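Local coordinates for single-strand DNA-binding protein (Agrobacterium tumefaciens, PDB 3BTP) that binds single-stranded but not double-stranded DNA regardless of sequence and mediates nuclear uptake of single-stranded copies of the transferred T-DNA during DNA transformation, at residues F346-G354 with D366-L374; R395-G403 with L412-L423. All blocks are in the same frame, centred on the assembly; numbering follows the deposited sequence.

Overall arrangement
Both contacts are built on one closed antiparallel barrel, in which strands 349-352 and 396-399 are neighbours; their centres lie about 15 Å apart. The seam between them includes backbone bonds, Ala-348 O being probably hydrogen-bonded to Leu-399 N at 2.8 Å, and Arg-395 probably bonds to Gly-354 O. Contact 1 is mainly strand against strand, with the first turn of helix 371-377 joining in, and almost wholly buried; main-chain bonds and one asparagine amide do its polar work. Contact 2, only partly buried, sets helices 409-415 and 417-427 against strand 396-399 and the turn after it: leucines pack on a valine, a salt bridge holds the more exposed turn and a histidine bonds to the strand end.

Contact 1 (F346-G354 with D366-L374); sequences FPAATVNMG and DRHVSVDYL
Thr-350 faces Ser-370 and Asn-352 faces His-368 as antiparallel non-hydrogen-bonded pairs, with the hydrogen-bonded pair Val-351 and Val-369 between them and the short strand axes 140° apart. Val-351 N to Val-369 O and Val-369 N to Val-351 O both span 2.7 Å. Met-353 N to Arg-367 O continues the pairing toward Gly-354, and at the other end Val-371 N, already in the helix, donates to Ala-349 O. The Asn-352 amide does most of the side-chain work. Its OD1 takes Arg-367 N at 2.9 Å and, from the opposite face of its plane, Gly-354 N at 3.2 Å, the latter closing an Asx turn. Its ND2 points to Asp-366 OD1 at 2.9 Å with the oxygen close to the amide plane, although it meets the carboxylate from above, the two planes being 89° apart. Three bonds thus fix the amide's rotation, and with CG anti to the backbone N (chi1 -165°) it also lies stacked over one face of the His-368 ring. On the other face of the strands, Val-351 CG1 meets Leu-374 CD2 at 3.9 Å and Met-353 SD rests on Val-369 CB at 3.9 Å; Trp-383 of helix 382-388 packs on Val-351, Met-353 and Leu-374, and the chain of another protein packs on Met-353 and Val-369. A water links Ala-349 O (2.8 Å), Ser-370 OG and Asp-372 N where strand gives way to helix. Thr-350 OG1 is buried with no polar partner in the model. Flanked by strands 396-399 and 460-462, this pairing is a segment of the wall of a closed antiparallel beta barrel.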
loop_
_atom_site.group_PDB
_atom_site.type_symbol
_atom_site.label_atom_id
_atom_site.label_comp_id
_atom_site.label_asym_id
_atom_site.label_seq_id
_atom_site.Cartn_x
_atom_site.Cartn_y
_atom_site.Cartn_z
ATOM N N PHE A 346 11.435 -5.922 10.805
ATOM C CA PHE A 346 10.110 -6.465 11.077
ATOM C C PHE A 346 9.152 -5.361 11.614
ATOM O O PHE A 346 9.590 -4.430 12.262
ATOM C CB PHE A 346 10.147 -7.655 12.014
ATOM C CG PHE A 346 10.798 -8.924 11.422
ATOM C CD1 PHE A 346 11.815 -9.585 12.117
ATOM C CD2 PHE A 346 10.383 -9.452 10.188
ATOM C CE1 PHE A 346 12.377 -10.745 11.606
ATOM C CE2 PHE A 346 10.976 -10.622 9.655
ATOM C CZ PHE A 346 11.942 -11.263 10.366
ATOM N N PRO A 347 7.835 -5.435 11.328
ATOM C CA PRO A 347 6.955 -4.479 12.106
ATOM C C PRO A 347 7.093 -4.611 13.663
ATOM O O PRO A 347 7.279 -5.730 14.163
ATOM C CB PRO A 347 5.496 -4.819 11.654
ATOM C CG PRO A 347 5.643 -5.689 10.454
ATOM C CD PRO A 347 7.086 -6.254 10.369
ATOM N N ALA A 348 6.986 -3.473 14.376
ATOM C CA ALA A 348 7.115 -3.384 15.819
ATOM C C ALA A 348 6.072 -4.183 16.618
ATOM O O ALA A 348 6.374 -4.770 17.678
ATOM C CB ALA A 348 7.127 -1.923 16.242
ATOM N N ALA A 349 4.847 -4.203 16.084
ATOM C CA ALA A 349 3.755 -4.922 16.658
ATOM C C ALA A 349 2.864 -5.351 15.485
ATOM O O ALA A 349 2.786 -4.624 14.508
ATOM C CB ALA A 349 3.002 -4.030 17.632
ATOM N N THR A 350 2.144 -6.460 15.644
ATOM C CA THR A 350 1.346 -7.059 14.620
ATOM C C THR A 350 -0.001 -7.518 15.282
ATOM O O THR A 350 -0.022 -7.829 16.489
ATOM C CB THR A 350 2.267 -8.221 14.049
ATOM O OG1 THR A 350 2.843 -7.877 12.732
ATOM C CG2 THR A 350 1.714 -9.531 14.121
ATOM N N VAL A 351 -1.113 -7.568 14.507
ATOM C CA VAL A 351 -2.358 -8.150 15.009
ATOM C C VAL A 351 -2.827 -9.232 14.039
ATOM O O VAL A 351 -2.800 -8.993 12.802
ATOM C CB VAL A 351 -3.492 -7.072 15.279
ATOM C CG1 VAL A 351 -3.982 -6.367 13.976
ATOM C CG2 VAL A 351 -4.676 -7.712 15.985
ATOM N N ASN A 352 -3.239 -10.392 14.598
ATOM C CA ASN A 352 -3.799 -11.441 13.840
ATOM C C ASN A 352 -5.288 -11.187 13.475
ATOM O O ASN A 352 -6.136 -11.097 14.358
ATOM C CB ASN A 352 -3.692 -12.786 14.605
ATOM C CG ASN A 352 -3.944 -14.005 13.688
ATOM O OD1 ASN A 352 -4.016 -13.896 12.463
ATOM N ND2 ASN A 352 -4.041 -15.142 14.275
ATOM N N MET A 353 -5.546 -11.051 12.187
ATOM C CA MET A 353 -6.825 -10.667 11.615
ATOM C C MET A 353 -7.410 -11.880 10.928
ATOM O O MET A 353 -8.543 -11.847 10.488
ATOM C CB MET A 353 -6.665 -9.519 10.613
ATOM C CG MET A 353 -6.183 -8.242 11.261
ATOM S SD MET A 353 -6.241 -6.548 10.570
ATOM C CE MET A 353 -7.932 -6.421 9.918
ATOM N N GLY A 354 -6.605 -12.945 10.854
ATOM C CA GLY A 354 -7.004 -14.238 10.361
ATOM C C GLY A 354 -7.451 -15.039 11.567
ATOM O O GLY A 354 -7.978 -14.490 12.518
ATOM N N ASP A 366 -3.724 -17.822 9.759
ATOM C CA ASP A 366 -3.211 -16.635 10.416
ATOM C C ASP A 366 -2.805 -15.566 9.420
ATOM O O ASP A 366 -2.347 -15.884 8.327
ATOM C CB ASP A 366 -2.090 -16.970 11.397
ATOM C CG ASP A 366 -2.579 -17.757 12.581
ATOM O OD1 ASP A 366 -3.797 -17.712 12.854
ATOM O OD2 ASP A 366 -1.791 -18.465 13.246
ATOM N N ARG A 367 -3.023 -14.292 9.787
ATOM C CA ARG A 367 -2.638 -13.183 8.932
ATOM C C ARG A 367 -2.418 -12.024 9.849
ATOM O O ARG A 367 -3.389 -11.488 10.374
ATOM C CB ARG A 367 -3.713 -12.864 7.856
ATOM C CG ARG A 367 -3.290 -11.685 6.981
ATOM C CD ARG A 367 -3.970 -11.622 5.642
ATOM N NE ARG A 367 -3.374 -10.528 4.815
ATOM C CZ ARG A 367 -3.868 -10.053 3.658
ATOM N NH1 ARG A 367 -4.956 -10.582 3.110
ATOM N NH2 ARG A 367 -3.210 -9.109 2.976
ATOM N N HIS A 368 -1.146 -11.654 10.055
ATOM C CA HIS A 368 -0.761 -10.685 11.072
ATOM C C HIS A 368 -0.482 -9.326 10.415
ATOM O O HIS A 368 0.383 -9.220 9.562
ATOM C CB HIS A 368 0.548 -11.234 11.694
ATOM C CG HIS A 368 0.359 -12.503 12.464
ATOM N ND1 HIS A 368 0.591 -13.753 11.929
ATOM C CD2 HIS A 368 -0.067 -12.712 13.729
ATOM C CE1 HIS A 368 0.335 -14.675 12.830
ATOM N NE2 HIS A 368 -0.050 -14.070 13.939
ATOM N N VAL A 369 -1.175 -8.282 10.799
ATOM C CA VAL A 369 -1.075 -7.078 10.071
ATOM C C VAL A 369 -0.398 -6.148 11.031
ATOM O O VAL A 369 -0.741 -6.086 12.240
ATOM C CB VAL A 369 -2.485 -6.552 9.564
ATOM C CG1 VAL A 369 -2.408 -5.130 9.071
ATOM C CG2 VAL A 369 -3.073 -7.488 8.424
ATOM N N SER A 370 0.572 -5.426 10.510
ATOM C CA SER A 370 1.252 -4.377 11.259
ATOM C C SER A 370 0.260 -3.437 11.963
ATOM O O SER A 370 -0.640 -2.896 11.338
ATOM C CB SER A 370 2.070 -3.576 10.272
ATOM O OG SER A 370 2.648 -2.483 10.920
ATOM N N VAL A 371 0.456 -3.211 13.245
ATOM C CA VAL A 371 -0.369 -2.286 14.006
ATOM C C VAL A 371 -0.264 -0.796 13.608
ATOM O O VAL A 371 -1.256 -0.097 13.545
ATOM C CB VAL A 371 -0.066 -2.484 15.570
ATOM C CG1 VAL A 371 -0.627 -1.372 16.429
ATOM C CG2 VAL A 371 -0.537 -3.929 16.076
ATOM N N ASP A 372 0.959 -0.313 13.452
ATOM C CA ASP A 372 1.267 0.958 12.877
ATOM C C ASP A 372 0.543 1.271 11.542
ATOM O O ASP A 372 -0.100 2.323 11.397
ATOM C CB ASP A 372 2.769 0.988 12.639
ATOM C CG ASP A 372 3.212 2.245 11.908
ATOM O OD1 ASP A 372 3.133 3.318 12.535
ATOM O OD2 ASP A 372 3.601 2.151 10.690
ATOM N N TYR A 373 0.681 0.391 10.560
ATOM C CA TYR A 373 -0.126 0.444 9.340
ATOM C C TYR A 373 -1.634 0.669 9.634
ATOM O O TYR A 373 -2.277 1.588 9.123
ATOM C CB TYR A 373 0.101 -0.851 8.493
ATOM C CG TYR A 373 -0.596 -0.831 7.169
ATOM C CD1 TYR A 373 -0.013 -0.211 6.036
ATOM C CD2 TYR A 373 -1.843 -1.370 7.039
ATOM C CE1 TYR A 373 -0.670 -0.172 4.783
ATOM C CE2 TYR A 373 -2.536 -1.310 5.816
ATOM C CZ TYR A 373 -1.958 -0.709 4.710
ATOM O OH TYR A 373 -2.697 -0.737 3.545
ATOM N N LEU A 374 -2.194 -0.211 10.435
ATOM C CA LEU A 374 -3.570 -0.114 10.782
ATOM C C LEU A 374 -3.973 1.204 11.457
ATOM O O LEU A 374 -4.937 1.849 11.026
ATOM C CB LEU A 374 -3.955 -1.330 11.608
ATOM C CG LEU A 374 -5.403 -1.745 11.786
ATOM C CD1 LEU A 374 -6.127 -2.141 10.451
ATOM C CD2 LEU A 374 -5.432 -2.894 12.837
HETATM O O HOH W 1 3.651 -2.011 13.936
#

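Contact 2 (R395-G403 with L412-L423); sequences RVQVLARDG and LEYSDPEHFTQL
Asp-416 OD1 accepts from two donors, Arg-401 NH2 at 2.9 Å and the backbone His-419 N at 3.1 Å. The first arrives at the syn lone pair, the second from above the carboxylate plane. Arg-401 NE meets the other oxygen, Asp-416 OD2, also at 2.9 Å and again on its syn side, so that guanidinium and carboxylate make a side-on, two-nitrogen salt bridge with planes just 4° apart. The bend at chi3 (-75°) of Arg-401 turns the guanidinium edge to Asp-416. A water adds a third link, donating to Asp-416 OD2 at 2.7 Å and accepting from Arg-401 N. Asp-416 is the N-cap of the helix that begins at Pro-417, and its bond to His-419 N is the capping bond; the start of that helix probably helps stabilise the carboxylate's negative charge. Arg-401 itself lies in the type I turn from Ala-400 to Gly-403, which follows strand 396-399 of the barrel, so the salt bridge ties a strand-connecting turn to a capped helix. His-419 holds the end of the strand just before the turn: its NE2 donates to Leu-399 O at 3.0 Å, with the oxygen lying in the ring plane, while Arg-401 CA of the turn sits 3.7 Å from the ring centroid in a CH-pi contact, 12° off the normal. Deeper in, Val-398 lodges between two leucines, its CG2 meeting Leu-412 CD2 at 3.7 Å and its CG1 touching Leu-423 CD2. Met-407 of strand 405-407 packs on Leu-412 here, and Ala-349 of the neighbouring barrel strand on Val-398.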
loop_
_atom_site.group_PDB
_atom_site.type_symbol
_atom_site.label_atom_id
_atom_site.label_comp_id
_atom_site.label_asym_id
_atom_site.label_seq_id
_atom_site.Cartn_x
_atom_site.Cartn_y
_atom_site.Cartn_z
ATOM N N ARG A 395 -4.443 -11.389 20.260
ATOM C CA ARG A 395 -4.097 -11.520 18.867
ATOM C C ARG A 395 -2.839 -10.647 18.520
ATOM O O ARG A 395 -2.388 -10.607 17.405
ATOM C CB ARG A 395 -5.347 -11.140 18.067
ATOM C CG ARG A 395 -6.375 -12.238 18.017
ATOM C CD ARG A 395 -7.618 -11.812 17.255
ATOM N NE ARG A 395 -8.462 -13.004 17.005
ATOM C CZ ARG A 395 -8.529 -13.725 15.883
ATOM N NH1 ARG A 395 -7.809 -13.407 14.789
ATOM N NH2 ARG A 395 -9.365 -14.763 15.836
ATOM N N VAL A 396 -2.264 -10.003 19.514
ATOM C CA VAL A 396 -1.167 -9.057 19.321
ATOM C C VAL A 396 0.164 -9.719 19.667
ATOM O O VAL A 396 0.218 -10.464 20.655
ATOM C CB VAL A 396 -1.382 -7.773 20.194
ATOM C CG1 VAL A 396 -0.142 -6.902 20.240
ATOM C CG2 VAL A 396 -2.613 -6.975 19.657
ATOM N N GLN A 397 1.178 -9.436 18.822
ATOM C CA GLN A 397 2.598 -9.904 18.901
ATOM C C GLN A 397 3.406 -8.653 18.877
ATOM O O GLN A 397 3.057 -7.768 18.149
ATOM C CB GLN A 397 3.058 -10.645 17.632
ATOM C CG GLN A 397 2.655 -12.081 17.627
ATOM C CD GLN A 397 3.223 -12.870 16.429
ATOM O OE1 GLN A 397 3.116 -12.493 15.238
ATOM N NE2 GLN A 397 3.862 -13.937 16.751
ATOM N N VAL A 398 4.480 -8.594 19.657
ATOM C CA VAL A 398 5.342 -7.419 19.733
ATOM C C VAL A 398 6.795 -7.893 19.536
ATOM O O VAL A 398 7.175 -9.001 19.960
ATOM C CB VAL A 398 5.126 -6.612 21.083
ATOM C CG1 VAL A 398 3.723 -5.905 21.075
ATOM C CG2 VAL A 398 5.217 -7.567 22.252
ATOM N N LEU A 399 7.573 -7.062 18.830
ATOM C CA LEU A 399 8.972 -7.357 18.523
ATOM C C LEU A 399 9.964 -7.142 19.744
ATOM O O LEU A 399 9.946 -6.100 20.346
ATOM C CB LEU A 399 9.430 -6.507 17.364
ATOM C CG LEU A 399 10.636 -7.036 16.614
ATOM C CD1 LEU A 399 10.408 -8.459 16.016
ATOM C CD2 LEU A 399 11.071 -5.937 15.567
ATOM N N ALA A 400 10.779 -8.163 20.080
ATOM C CA ALA A 400 11.890 -8.057 21.030
ATOM C C ALA A 400 12.845 -6.932 20.667
ATOM O O ALA A 400 12.947 -6.525 19.517
ATOM C CB ALA A 400 12.675 -9.372 21.058
ATOM N N ARG A 401 13.619 -6.497 21.640
ATOM C CA ARG A 401 14.620 -5.437 21.441
ATOM C C ARG A 401 15.646 -5.791 20.375
ATOM O O ARG A 401 16.073 -4.919 19.615
ATOM C CB ARG A 401 15.342 -5.195 22.749
ATOM C CG ARG A 401 16.288 -3.975 22.793
ATOM C CD ARG A 401 17.178 -4.116 24.039
ATOM N NE ARG A 401 16.398 -3.800 25.229
ATOM C CZ ARG A 401 16.416 -2.639 25.875
ATOM N NH1 ARG A 401 17.173 -1.639 25.477
ATOM N NH2 ARG A 401 15.619 -2.460 26.913
ATOM N N ASP A 402 16.058 -7.056 20.345
ATOM C CA ASP A 402 16.991 -7.526 19.321
ATOM C C ASP A 402 16.483 -7.633 17.871
ATOM O O ASP A 402 17.294 -7.885 16.997
ATOM C CB ASP A 402 17.674 -8.818 19.744
ATOM C CG ASP A 402 16.794 -10.074 19.627
ATOM O OD1 ASP A 402 15.615 -10.159 19.066
ATOM O OD2 ASP A 402 17.388 -11.081 20.119
ATOM N N GLY A 403 15.171 -7.455 17.628
ATOM C CA GLY A 403 14.611 -7.398 16.272
ATOM C C GLY A 403 14.294 -8.729 15.668
ATOM O O GLY A 403 13.946 -8.818 14.490
ATOM N N LEU A 412 6.702 -9.667 26.891
ATOM C CA LEU A 412 7.695 -8.628 26.642
ATOM C C LEU A 412 7.713 -7.666 27.805
ATOM O O LEU A 412 8.769 -7.234 28.262
ATOM C CB LEU A 412 7.412 -7.848 25.305
ATOM C CG LEU A 412 8.447 -6.723 25.050
ATOM C CD1 LEU A 412 9.847 -7.271 24.907
ATOM C CD2 LEU A 412 8.118 -5.836 23.821
ATOM N N GLU A 413 6.538 -7.264 28.262
ATOM C CA GLU A 413 6.484 -6.482 29.486
ATOM C C GLU A 413 7.317 -7.113 30.626
ATOM O O GLU A 413 8.116 -6.422 31.287
ATOM C CB GLU A 413 5.045 -6.326 29.951
ATOM C CG GLU A 413 4.902 -5.036 30.698
ATOM C CD GLU A 413 3.903 -5.099 31.820
ATOM O OE1 GLU A 413 2.991 -5.977 31.856
ATOM O OE2 GLU A 413 4.035 -4.243 32.699
ATOM N N TYR A 414 7.104 -8.426 30.834
ATOM C CA TYR A 414 7.820 -9.179 31.814
ATOM C C TYR A 414 9.303 -9.211 31.496
ATOM O O TYR A 414 10.103 -8.837 32.324
ATOM C CB TYR A 414 7.290 -10.597 31.909
ATOM C CG TYR A 414 7.937 -11.391 33.001
ATOM C CD1 TYR A 414 7.613 -11.156 34.351
ATOM C CD2 TYR A 414 8.878 -12.396 32.711
ATOM C CE1 TYR A 414 8.225 -11.884 35.375
ATOM C CE2 TYR A 414 9.522 -13.134 33.748
ATOM C CZ TYR A 414 9.169 -12.866 35.051
ATOM O OH TYR A 414 9.761 -13.573 36.083
ATOM N N SER A 415 9.676 -9.682 30.316
ATOM C CA SER A 415 11.069 -9.989 30.089
ATOM C C SER A 415 11.964 -8.749 29.809
ATOM O O SER A 415 13.186 -8.853 29.974
ATOM C CB SER A 415 11.238 -11.082 28.988
ATOM O OG SER A 415 11.055 -10.546 27.643
ATOM N N ASP A 416 11.379 -7.624 29.376
ATOM C CA ASP A 416 12.120 -6.397 29.031
ATOM C C ASP A 416 11.230 -5.152 29.155
ATOM O O ASP A 416 10.821 -4.563 28.130
ATOM C CB ASP A 416 12.691 -6.525 27.612
ATOM C CG ASP A 416 13.660 -5.410 27.233
ATOM O OD1 ASP A 416 13.679 -4.312 27.884
ATOM O OD2 ASP A 416 14.371 -5.629 26.198
ATOM N N PRO A 417 10.908 -4.755 30.428
ATOM C CA PRO A 417 9.863 -3.727 30.692
ATOM C C PRO A 417 10.153 -2.421 30.008
ATOM O O PRO A 417 9.211 -1.798 29.446
ATOM C CB PRO A 417 9.860 -3.554 32.236
ATOM C CG PRO A 417 11.117 -4.242 32.727
ATOM C CD PRO A 417 11.481 -5.290 31.685
ATOM N N GLU A 418 11.437 -2.040 29.962
ATOM C CA GLU A 418 11.839 -0.777 29.276
ATOM C C GLU A 418 11.573 -0.747 27.775
ATOM O O GLU A 418 11.081 0.233 27.242
ATOM C CB GLU A 418 13.314 -0.453 29.506
ATOM C CG GLU A 418 13.608 0.075 30.927
ATOM C CD GLU A 418 12.749 1.300 31.279
ATOM O OE1 GLU A 418 12.757 2.275 30.461
ATOM O OE2 GLU A 418 12.042 1.275 32.339
ATOM N N HIS A 419 11.970 -1.795 27.070
ATOM C CA HIS A 419 11.658 -1.854 25.651
ATOM C C HIS A 419 10.114 -1.928 25.463
ATOM O O HIS A 419 9.567 -1.323 24.556
ATOM C CB HIS A 419 12.338 -3.068 25.013
ATOM C CG HIS A 419 12.043 -3.209 23.568
ATOM N ND1 HIS A 419 12.439 -2.269 22.631
ATOM C CD2 HIS A 419 11.372 -4.165 22.891
ATOM C CE1 HIS A 419 12.040 -2.652 21.437
ATOM N NE2 HIS A 419 11.412 -3.811 21.569
ATOM N N PHE A 420 9.432 -2.722 26.287
ATOM C CA PHE A 420 7.956 -2.794 26.219
ATOM C C PHE A 420 7.266 -1.428 26.198
ATOM O O PHE A 420 6.380 -1.213 25.370
ATOM C CB PHE A 420 7.393 -3.612 27.390
ATOM C CG PHE A 420 5.870 -3.686 27.436
ATOM C CD1 PHE A 420 5.163 -4.493 26.535
ATOM C CD2 PHE A 420 5.144 -2.978 28.424
ATOM C CE1 PHE A 420 3.721 -4.578 26.589
ATOM C CE2 PHE A 420 3.756 -3.048 28.488
ATOM C CZ PHE A 420 3.023 -3.867 27.588
ATOM N N THR A 421 7.681 -0.533 27.120
ATOM C CA THR A 421 7.068 0.776 27.290
ATOM C C THR A 421 7.375 1.674 26.116
ATOM O O THR A 421 6.494 2.371 25.651
ATOM C CB THR A 421 7.438 1.501 28.682
ATOM O OG1 THR A 421 7.133 0.627 29.780
ATOM C CG2 THR A 421 6.567 2.832 28.872
ATOM N N GLN A 422 8.617 1.640 25.633
ATOM C CA GLN A 422 8.978 2.369 24.413
ATOM C C GLN A 422 8.254 1.893 23.094
ATOM O O GLN A 422 7.773 2.705 22.270
ATOM C CB GLN A 422 10.489 2.257 24.244
ATOM C CG GLN A 422 11.263 3.227 25.129
ATOM C CD GLN A 422 12.626 2.667 25.484
ATOM O OE1 GLN A 422 13.304 2.086 24.631
ATOM N NE2 GLN A 422 13.014 2.792 26.760
ATOM N N LEU A 423 8.173 0.568 22.924
ATOM C CA LEU A 423 7.534 -0.029 21.763
ATOM C C LEU A 423 6.051 0.337 21.769
ATOM O O LEU A 423 5.475 0.683 20.746
ATOM C CB LEU A 423 7.650 -1.535 21.813
ATOM C CG LEU A 423 7.135 -2.210 20.576
ATOM C CD1 LEU A 423 8.135 -3.344 20.215
ATOM C CD2 LEU A 423 5.657 -2.724 20.808
HETATM O O HOH W 2 13.574 -7.594 24.515
#